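Long-range contacts in putative uncharacterized protein PH0242 (Pyrococcus horikoshii, PDB 3VU1), which is an archaeal oligosaccharyltransferase of the AglB family, here its C-terminal globular domain, built of beta-rich insert and peripheral domains and binding a calcium ion: residues 390-395 with 470-475; 420-425 with 442-447; 277-282 with 327-332. All coordinates share one frame; numbering follows the deposited sequence.

Contact 1 (390-395 with 470-475); sequences YLRATF and RVEPVF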
loop_
_atom_site.group_PDB
_atom_site.type_symbol
_atom_site.label_atom_id
_atom_site.label_comp_id
_atom_site.label_asym_id
_atom_site.label_seq_id
_atom_site.Cartn_x
_atom_site.Cartn_y
_atom_site.Cartn_z
ATOM N N TYR A 390 -5.531 -1.018 24.176
ATOM C CA TYR A 390 -4.189 -0.612 24.573
ATOM C C TYR A 390 -3.965 0.873 24.360
ATOM O O TYR A 390 -4.736 1.542 23.652
ATOM C CB TYR A 390 -3.111 -1.339 23.760
ATOM C CG TYR A 390 -2.999 -2.818 23.973
ATOM C CD1 TYR A 390 -3.932 -3.699 23.413
ATOM C CD2 TYR A 390 -1.943 -3.350 24.705
ATOM C CE1 TYR A 390 -3.818 -5.064 23.596
ATOM C CE2 TYR A 390 -1.834 -4.709 24.894
ATOM C CZ TYR A 390 -2.767 -5.558 24.341
ATOM O OH TYR A 390 -2.652 -6.911 24.534
ATOM N N LEU A 391 -2.885 1.372 24.953
ATOM C CA LEU A 391 -2.339 2.638 24.533
ATOM C C LEU A 391 -1.134 2.286 23.695
ATOM O O LEU A 391 -0.268 1.511 24.139
ATOM C CB LEU A 391 -1.939 3.530 25.715
ATOM C CG LEU A 391 -3.024 4.135 26.630
ATOM C CD1 LEU A 391 -2.353 5.170 27.530
ATOM C CD2 LEU A 391 -4.200 4.762 25.881
ATOM N N ARG A 392 -1.095 2.851 22.486
ATOM C CA ARG A 392 -0.073 2.526 21.508
ATOM C C ARG A 392 0.715 3.752 21.142
ATOM O O ARG A 392 0.140 4.806 20.896
ATOM C CB ARG A 392 -0.685 1.914 20.228
ATOM C CG ARG A 392 0.353 1.164 19.391
ATOM C CD ARG A 392 -0.153 0.830 18.005
ATOM N NE ARG A 392 -0.635 2.028 17.322
ATOM C CZ ARG A 392 -1.515 2.032 16.325
ATOM N NH1 ARG A 392 -2.040 0.900 15.864
ATOM N NH2 ARG A 392 -1.885 3.180 15.813
ATOM N N ALA A 393 2.031 3.608 21.086
ATOM C CA ALA A 393 2.873 4.700 20.613
ATOM C C ALA A 393 3.275 4.490 19.155
ATOM O O ALA A 393 3.491 3.335 18.726
ATOM C CB ALA A 393 4.118 4.849 21.489
ATOM N N THR A 394 3.375 5.605 18.413
ATOM C CA THR A 394 3.906 5.581 17.058
ATOM C C THR A 394 4.897 6.719 16.940
ATOM O O THR A 394 4.531 7.876 17.143
ATOM C CB THR A 394 2.811 5.734 15.968
ATOM O OG1 THR A 394 1.802 4.737 16.131
ATOM C CG2 THR A 394 3.391 5.556 14.578
ATOM N N PHE A 395 6.146 6.376 16.624
ATOM C CA PHE A 395 7.181 7.352 16.296
ATOM C C PHE A 395 7.453 7.340 14.796
ATOM O O PHE A 395 7.884 6.322 14.228
ATOM C CB PHE A 395 8.498 6.997 16.996
ATOM C CG PHE A 395 8.526 7.304 18.460
ATOM C CD1 PHE A 395 9.336 8.328 18.941
ATOM C CD2 PHE A 395 7.777 6.560 19.362
ATOM C CE1 PHE A 395 9.385 8.614 20.296
ATOM C CE2 PHE A 395 7.815 6.848 20.720
ATOM C CZ PHE A 395 8.616 7.876 21.184
ATOM N N ARG A 470 2.783 9.772 18.368
ATOM C CA ARG A 470 1.369 9.652 18.675
ATOM C C ARG A 470 1.160 8.712 19.831
ATOM O O ARG A 470 1.923 7.744 20.012
ATOM C CB ARG A 470 0.610 9.099 17.477
ATOM C CG ARG A 470 0.764 9.961 16.259
ATOM C CD ARG A 470 -0.159 9.507 15.175
ATOM N NE ARG A 470 -0.136 10.463 14.088
ATOM C CZ ARG A 470 -1.182 10.718 13.317
ATOM N NH1 ARG A 470 -2.328 10.075 13.523
ATOM N NH2 ARG A 470 -1.063 11.624 12.364
ATOM N N VAL A 471 0.114 8.983 20.599
ATOM C CA VAL A 471 -0.288 8.102 21.672
ATOM C C VAL A 471 -1.767 7.903 21.464
ATOM O O VAL A 471 -2.542 8.858 21.526
ATOM C CB VAL A 471 0.020 8.696 23.058
ATOM C CG1 VAL A 471 -0.557 7.822 24.163
ATOM C CG2 VAL A 471 1.526 8.852 23.215
ATOM N N GLU A 472 -2.151 6.659 21.195
ATOM C CA GLU A 472 -3.448 6.393 20.620
ATOM C C GLU A 472 -4.066 5.224 21.289
ATOM O O GLU A 472 -3.358 4.320 21.714
ATOM C CB GLU A 472 -3.313 6.079 19.135
ATOM C CG GLU A 472 -2.810 7.216 18.255
ATOM C CD GLU A 472 -2.758 6.807 16.796
ATOM O OE1 GLU A 472 -3.778 6.972 16.108
ATOM O OE2 GLU A 472 -1.703 6.320 16.344
ATOM N N PRO A 473 -5.397 5.236 21.410
ATOM C CA PRO A 473 -6.091 4.067 21.881
ATOM C C PRO A 473 -6.306 3.108 20.707
ATOM O O PRO A 473 -6.609 3.547 19.602
ATOM C CB PRO A 473 -7.400 4.635 22.380
ATOM C CG PRO A 473 -7.649 5.765 21.462
ATOM C CD PRO A 473 -6.300 6.376 21.241
ATOM N N VAL A 474 -6.100 1.818 20.942
ATOM C CA VAL A 474 -6.120 0.812 19.884
ATOM C C VAL A 474 -6.844 -0.412 20.439
ATOM O O VAL A 474 -6.523 -0.888 21.544
ATOM C CB VAL A 474 -4.673 0.447 19.421
ATOM C CG1 VAL A 474 -4.654 -0.780 18.530
ATOM C CG2 VAL A 474 -4.033 1.608 18.685
ATOM N N PHE A 475 -7.828 -0.896 19.678
ATOM C CA PHE A 475 -8.585 -2.085 20.045
ATOM C C PHE A 475 -8.046 -3.285 19.304
ATOM O O PHE A 475 -8.105 -3.310 18.084
ATOM C CB PHE A 475 -10.055 -1.891 19.724
ATOM C CG PHE A 475 -10.721 -0.867 20.579
ATOM C CD1 PHE A 475 -10.625 0.498 20.274
ATOM C CD2 PHE A 475 -11.444 -1.254 21.710
ATOM C CE1 PHE A 475 -11.251 1.460 21.078
ATOM C CE2 PHE A 475 -12.057 -0.294 22.530
ATOM C CZ PHE A 475 -11.964 1.062 22.207
HETATM O O HOH W 1 -0.072 5.013 17.941
#

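Contact 2 (420-425 with 442-447); sequences FFITKL and AEMPKN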
loop_
_atom_site.group_PDB
_atom_site.type_symbol
_atom_site.label_atom_id
_atom_site.label_comp_id
_atom_site.label_asym_id
_atom_site.label_seq_id
_atom_site.Cartn_x
_atom_site.Cartn_y
_atom_site.Cartn_z
ATOM N N PHE A 420 4.705 0.634 19.243
ATOM C CA PHE A 420 4.795 -0.278 20.361
ATOM C C PHE A 420 3.651 -0.016 21.296
ATOM O O PHE A 420 3.141 1.101 21.368
ATOM C CB PHE A 420 6.167 -0.244 21.075
ATOM C CG PHE A 420 6.573 1.105 21.636
ATOM C CD1 PHE A 420 7.370 1.982 20.889
ATOM C CD2 PHE A 420 6.208 1.486 22.938
ATOM C CE1 PHE A 420 7.776 3.215 21.430
ATOM C CE2 PHE A 420 6.602 2.725 23.469
ATOM C CZ PHE A 420 7.395 3.590 22.723
ATOM N N PHE A 421 3.220 -1.066 21.981
ATOM C CA PHE A 421 2.149 -0.963 22.958
ATOM C C PHE A 421 2.692 -0.505 24.302
ATOM O O PHE A 421 3.549 -1.159 24.884
ATOM C CB PHE A 421 1.414 -2.289 23.066
ATOM C CG PHE A 421 0.628 -2.620 21.837
ATOM C CD1 PHE A 421 1.002 -3.674 21.021
ATOM C CD2 PHE A 421 -0.475 -1.840 21.467
ATOM C CE1 PHE A 421 0.274 -3.962 19.869
ATOM C CE2 PHE A 421 -1.205 -2.123 20.314
ATOM C CZ PHE A 421 -0.831 -3.188 19.519
ATOM N N ILE A 422 2.203 0.642 24.771
ATOM C CA ILE A 422 2.668 1.250 26.022
ATOM C C ILE A 422 2.076 0.483 27.206
ATOM O O ILE A 422 2.806 0.031 28.073
ATOM C CB ILE A 422 2.278 2.745 26.114
ATOM C CG1 ILE A 422 2.822 3.530 24.923
ATOM C CG2 ILE A 422 2.772 3.370 27.416
ATOM C CD1 ILE A 422 1.913 4.677 24.533
ATOM N N THR A 423 0.753 0.323 27.219
ATOM C CA THR A 423 0.071 -0.305 28.327
ATOM C C THR A 423 -1.279 -0.837 27.879
ATOM O O THR A 423 -1.908 -0.284 26.970
ATOM C CB THR A 423 -0.147 0.684 29.495
ATOM O OG1 THR A 423 -0.709 -0.020 30.601
ATOM C CG2 THR A 423 -1.130 1.815 29.113
ATOM N N LYS A 424 -1.720 -1.906 28.538
ATOM C CA LYS A 424 -3.010 -2.525 28.290
ATOM C C LYS A 424 -3.988 -1.872 29.231
ATOM O O LYS A 424 -3.681 -1.712 30.389
ATOM C CB LYS A 424 -2.909 -4.012 28.602
ATOM C CG LYS A 424 -3.988 -4.871 27.980
ATOM C CD LYS A 424 -3.539 -6.313 28.115
ATOM C CE LYS A 424 -4.451 -7.264 27.374
ATOM N NZ LYS A 424 -4.108 -8.672 27.711
ATOM N N LEU A 425 -5.153 -1.469 28.750
ATOM C CA LEU A 425 -6.082 -0.736 29.605
ATOM C C LEU A 425 -7.244 -1.573 30.084
ATOM O O LEU A 425 -7.817 -1.279 31.130
ATOM C CB LEU A 425 -6.625 0.524 28.920
ATOM C CG LEU A 425 -5.736 1.702 28.532
ATOM C CD1 LEU A 425 -6.597 2.768 27.868
ATOM C CD2 LEU A 425 -4.984 2.276 29.718
ATOM N N ALA A 442 -7.088 5.231 33.029
ATOM C CA ALA A 442 -5.887 5.164 32.203
ATOM C C ALA A 442 -4.636 5.728 32.872
ATOM O O ALA A 442 -4.639 6.862 33.351
ATOM C CB ALA A 442 -6.139 5.853 30.866
ATOM N N GLU A 443 -3.566 4.936 32.870
ATOM C CA GLU A 443 -2.296 5.329 33.470
ATOM C C GLU A 443 -1.165 5.360 32.416
ATOM O O GLU A 443 -0.756 4.325 31.881
ATOM C CB GLU A 443 -1.957 4.304 34.549
ATOM C CG GLU A 443 -1.483 4.815 35.904
ATOM C CD GLU A 443 -1.597 3.715 36.968
ATOM O OE1 GLU A 443 -2.415 3.849 37.914
ATOM O OE2 GLU A 443 -0.891 2.681 36.845
ATOM N N MET A 444 -0.649 6.540 32.116
ATOM C CA MET A 444 0.559 6.627 31.302
ATOM C C MET A 444 1.788 6.477 32.196
ATOM O O MET A 444 1.996 7.285 33.108
ATOM C CB MET A 444 0.642 7.969 30.559
ATOM C CG MET A 444 -0.153 8.056 29.268
ATOM S SD MET A 444 0.560 7.137 27.887
ATOM C CE MET A 444 2.005 8.088 27.434
ATOM N N PRO A 445 2.611 5.450 31.944
ATOM C CA PRO A 445 3.882 5.398 32.656
ATOM C C PRO A 445 4.683 6.627 32.301
ATOM O O PRO A 445 4.724 7.002 31.138
ATOM C CB PRO A 445 4.570 4.167 32.064
ATOM C CG PRO A 445 3.474 3.358 31.463
ATOM C CD PRO A 445 2.452 4.343 30.993
ATOM N N LYS A 446 5.292 7.283 33.276
ATOM C CA LYS A 446 6.242 8.355 32.956
ATOM C C LYS A 446 7.444 7.716 32.226
ATOM O O LYS A 446 7.768 6.541 32.460
ATOM C CB LYS A 446 6.621 9.179 34.215
ATOM C CG LYS A 446 7.399 8.499 35.366
ATOM C CD LYS A 446 7.046 7.034 35.694
ATOM C CE LYS A 446 5.696 6.797 36.383
ATOM N NZ LYS A 446 5.722 6.910 37.871
ATOM N N ASN A 447 8.066 8.444 31.307
ATOM C CA ASN A 447 9.187 7.877 30.521
ATOM C C ASN A 447 8.844 6.908 29.364
ATOM O O ASN A 447 9.761 6.458 28.659
ATOM C CB ASN A 447 10.210 7.171 31.426
ATOM C CG ASN A 447 10.626 8.013 32.602
ATOM O OD1 ASN A 447 11.225 9.079 32.436
ATOM N ND2 ASN A 447 10.308 7.540 33.810
#

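Contact 3 (277-282 with 327-332); sequences HTLRLY and VNVTLP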
loop_
_atom_site.group_PDB
_atom_site.type_symbol
_atom_site.label_atom_id
_atom_site.label_comp_id
_atom_site.label_asym_id
_atom_site.label_seq_id
_atom_site.Cartn_x
_atom_site.Cartn_y
_atom_site.Cartn_z
ATOM N N HIS A 277 -8.438 -31.083 -2.507
ATOM C CA HIS A 277 -7.299 -30.492 -3.162
ATOM C C HIS A 277 -6.119 -30.469 -2.243
ATOM O O HIS A 277 -6.248 -30.392 -1.012
ATOM C CB HIS A 277 -7.608 -29.053 -3.564
ATOM C CG HIS A 277 -8.619 -28.909 -4.673
ATOM N ND1 HIS A 277 -8.249 -28.800 -5.983
ATOM C CD2 HIS A 277 -10.020 -28.785 -4.637
ATOM C CE1 HIS A 277 -9.361 -28.619 -6.752
ATOM N NE2 HIS A 277 -10.444 -28.611 -5.927
ATOM N N THR A 278 -4.940 -30.515 -2.830
ATOM C CA THR A 278 -3.755 -30.178 -2.097
ATOM C C THR A 278 -3.213 -28.935 -2.767
ATOM O O THR A 278 -2.947 -28.926 -3.975
ATOM C CB THR A 278 -2.754 -31.339 -2.077
ATOM O OG1 THR A 278 -3.249 -32.320 -1.171
ATOM C CG2 THR A 278 -1.390 -30.897 -1.564
ATOM N N LEU A 279 -3.079 -27.875 -1.981
ATOM C CA LEU A 279 -2.773 -26.554 -2.512
ATOM C C LEU A 279 -1.486 -26.034 -1.910
ATOM O O LEU A 279 -1.184 -26.284 -0.725
ATOM C CB LEU A 279 -3.919 -25.590 -2.196
ATOM C CG LEU A 279 -5.328 -25.957 -2.660
ATOM C CD1 LEU A 279 -6.321 -24.965 -2.081
ATOM C CD2 LEU A 279 -5.410 -25.980 -4.184
ATOM N N ARG A 280 -0.719 -25.333 -2.734
ATOM C CA ARG A 280 0.418 -24.589 -2.274
ATOM C C ARG A 280 0.054 -23.116 -2.379
ATOM O O ARG A 280 -0.163 -22.616 -3.495
ATOM C CB ARG A 280 1.666 -24.902 -3.102
ATOM C CG ARG A 280 2.950 -24.432 -2.413
ATOM C CD ARG A 280 4.129 -24.395 -3.362
ATOM N NE ARG A 280 4.848 -25.663 -3.372
ATOM C CZ ARG A 280 5.401 -26.206 -4.456
ATOM N NH1 ARG A 280 5.324 -25.636 -5.659
ATOM N NH2 ARG A 280 6.027 -27.348 -4.337
ATOM N N LEU A 281 -0.050 -22.443 -1.225
ATOM C CA LEU A 281 -0.360 -21.007 -1.153
ATOM C C LEU A 281 0.889 -20.118 -1.007
ATOM O O LEU A 281 1.680 -20.243 -0.051
ATOM C CB LEU A 281 -1.343 -20.775 -0.017
ATOM C CG LEU A 281 -2.413 -21.880 0.038
ATOM C CD1 LEU A 281 -3.307 -21.706 1.251
ATOM C CD2 LEU A 281 -3.267 -21.940 -1.223
ATOM N N TYR A 282 1.088 -19.238 -1.973
ATOM C CA TYR A 282 2.228 -18.319 -1.948
ATOM C C TYR A 282 1.771 -17.019 -1.305
ATOM O O TYR A 282 0.926 -16.307 -1.841
ATOM C CB TYR A 282 2.742 -18.050 -3.350
ATOM C CG TYR A 282 3.434 -19.219 -3.991
ATOM C CD1 TYR A 282 2.695 -20.313 -4.474
ATOM C CD2 TYR A 282 4.831 -19.237 -4.142
ATOM C CE1 TYR A 282 3.326 -21.389 -5.076
ATOM C CE2 TYR A 282 5.474 -20.313 -4.749
ATOM C CZ TYR A 282 4.717 -21.382 -5.210
ATOM O OH TYR A 282 5.323 -22.448 -5.817
ATOM N N VAL A 327 -1.584 -26.866 2.026
ATOM C CA VAL A 327 -2.777 -27.233 2.785
ATOM C C VAL A 327 -3.545 -28.305 2.049
ATOM O O VAL A 327 -3.357 -28.476 0.839
ATOM C CB VAL A 327 -3.723 -26.037 3.073
ATOM C CG1 VAL A 327 -3.020 -24.964 3.882
ATOM C CG2 VAL A 327 -4.306 -25.453 1.791
ATOM N N ASN A 328 -4.399 -29.023 2.790
ATOM C CA ASN A 328 -5.354 -29.995 2.235
ATOM C C ASN A 328 -6.770 -29.613 2.592
ATOM O O ASN A 328 -7.082 -29.433 3.753
ATOM C CB ASN A 328 -5.064 -31.391 2.766
ATOM C CG ASN A 328 -3.909 -32.028 2.054
ATOM O OD1 ASN A 328 -2.773 -31.900 2.477
ATOM N ND2 ASN A 328 -4.183 -32.665 0.924
ATOM N N VAL A 329 -7.639 -29.497 1.604
ATOM C CA VAL A 329 -8.969 -28.994 1.867
ATOM C C VAL A 329 -10.030 -29.702 1.032
ATOM O O VAL A 329 -9.809 -30.028 -0.134
ATOM C CB VAL A 329 -9.018 -27.449 1.671
ATOM C CG1 VAL A 329 -8.732 -27.033 0.217
ATOM C CG2 VAL A 329 -10.339 -26.870 2.176
ATOM N N THR A 330 -11.183 -29.949 1.638
ATOM C CA THR A 330 -12.329 -30.388 0.872
ATOM C C THR A 330 -13.257 -29.196 0.708
ATOM O O THR A 330 -13.909 -28.774 1.673
ATOM C CB THR A 330 -13.078 -31.550 1.555
ATOM O OG1 THR A 330 -12.146 -32.596 1.893
ATOM C CG2 THR A 330 -14.149 -32.098 0.615
ATOM N N LEU A 331 -13.302 -28.649 -0.506
ATOM C CA LEU A 331 -14.172 -27.522 -0.814
ATOM C C LEU A 331 -15.585 -27.961 -1.200
ATOM O O LEU A 331 -15.755 -28.654 -2.192
ATOM C CB LEU A 331 -13.586 -26.710 -1.975
ATOM C CG LEU A 331 -12.120 -26.288 -1.894
ATOM C CD1 LEU A 331 -11.747 -25.605 -3.184
ATOM C CD2 LEU A 331 -11.867 -25.359 -0.719
ATOM N N PRO A 332 -16.611 -27.510 -0.455
ATOM C CA PRO A 332 -17.977 -27.819 -0.853
ATOM C C PRO A 332 -18.325 -27.037 -2.090
ATOM O O PRO A 332 -17.613 -26.090 -2.436
ATOM C CB PRO A 332 -18.807 -27.273 0.304
ATOM C CG PRO A 332 -18.009 -26.130 0.830
ATOM C CD PRO A 332 -16.567 -26.533 0.656
#

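Contact 1 (390-395 with 470-475)
Arg392 and Glu472 face each other as a hydrogen-bonded pair of two antiparallel beta strands, 390-395 and 470-475, and their side chains run alongside one another on the sheet face that also carries Tyr390, Thr394, Arg470 and Val474. Leaving the backbone with CG anti to its own N (chi1 -162°), the arginine chain heads over Val474, and Arg392 CB already lies 3.7 Å from Val474 CG2. Arg392 CG packs against the carbonyl oxygen of Phe420. CD and NE keep to the same valine methyl, and a bend at chi3 then lays the guanidinium flat above it, so that Val474 CG2 sits over the centre of one face, 3.5 Å from Arg392 CZ. At the tip, Arg392 NH2 makes a salt bridge to Glu472 OE2 at 3.2 Å. The oxygen lies almost in the guanidinium plane, yet the arginine reaches it from above the carboxylate, the two planes being 70° apart. NH1 is held by the backbone oxygen of Ser81. A water accepts from Arg392 NE and Thr394 OG1 and donates to Glu472 OE2 and to the carbonyl of Arg392, which ties the three side chains and this carbonyl to one partner on this face of the sheet. Backbone bonds in both directions join Tyr390 to Val474, Arg392 to Glu472 and Thr394 to Arg470; Tyr390 N to Val474 O, at 2.8 Å, is close to straight. Arg470 points its far end elsewhere, to a salt bridge with Asp59. Strand 412-431 pairs with the other edge of 385-401, while Ile449 of helix 448-460 packs on Ala393 and Val471, on the face opposite the arginine.

Contact 2 (420-425 with 442-447)
Ile422 meets Pro445 and Met444 beside a classic beta bulge, in which Ile422 and Thr423 together face Leu391 of the neighbouring strand. The bulge interrupts the regular course of strand 412-431, and both of its residues direct their CB toward 442-447, the end of strand 434-443 and the loop that follows. The touching parts, 422-425 and 442-445, run in roughly opposite directions, 153° apart, but no hydrogen bond links them, and their backbones stay too far apart to pair as strands. The contact is therefore one of side-chain packing. Ile422 has the most surface buried by it, and it uses two separate branches. Chi1 of -57° places CG1 beside the backbone N and CG2 anti to it; the side chain crosses that of Pro445 at a slant, and Ile422 CG2 lies 3.7 Å from Pro445 CD, with CG of the same ring a little farther off. Along the other branch, Ile422 CD1 makes a looser apolar contact with Met444 SD, at 4.4 Å. Met444 also packs on Leu391 and Val471, so its side chain lies against three strands of the one sheet, 412-431, 385-401 and 464-487. Farther along, Leu425 touches Ala442: Leu425 CD2 comes 3.9 Å from both CA and CB of Ala442, bringing the end of the leucine to the last part of strand 434-443. Between these two apolar patches stands Thr423. Its OG1 lies anti to the backbone N (chi1 -175°) and makes a weak hydrogen bond to Lys424 O, whereas its methyl turns to the other segment, where Thr423 CG2 rests 3.8 Å from Glu443 O.

Contact 3 (277-282 with 327-332)
His277 and Leu279 each exchange two backbone hydrogen bonds with Val329 and Val327, respectively, joining 277-282 and 327-331 as antiparallel strands whose axes make an angle of 135° between their N-to-C directions. They belong to a four-stranded antiparallel sheet in which 325-331 is an outermost strand. Leu279 N to Val327 O is 2.9 Å long and nearly straight, at 171°. At the intervening non-hydrogen-bonded pair, whose side chains lie on one face, Thr278 CA and Asn328 CA make CA-H...O contacts to Val327 O and His277 O, respectively. The opposite face, bearing His277, Leu279, Val327 and Val329, is largely apolar. Val327 is central here: Val327 CG2, set between the backbone N and the carbonyl carbon, meets Leu279 CB at 4.0 Å and Leu281 CD1 at 3.9 Å. Leu279 reaches obliquely to Val329, and Val311 of strand 304-314 packs on both valines. The imidazole of His277 has both nitrogens engaged, ND1 with Asp260 and NE2 with the backbone oxygen of Ser273, which fixes the ring's rotation. The side chain of Leu331 crosses that of His277 at about a right angle, with Leu331 CD1 3.9 Å from His277 CD2.

How the contacts relate
Along the chain contact 3 comes first and closes before contact 1 opens; contact 2 then falls entirely between the two segments of contact 1. Contacts 1 and 2 have centres about 9 Å apart and touch directly, since strands 385-401 and 412-431 are neighbours in one sheet: Leu391 O and Ile422 N, 2.7 Å apart, are probably hydrogen-bonded. All four of their segments lie in the Peripheral 2 domain. Contact 3 belongs to the Peripheral 1 domain and to a separate four-stranded sheet, its centre about 38 Å from that of contact 1 and 43 Å from that of contact 2. The three thus describe two distinct beta-rich regions of the globular domain.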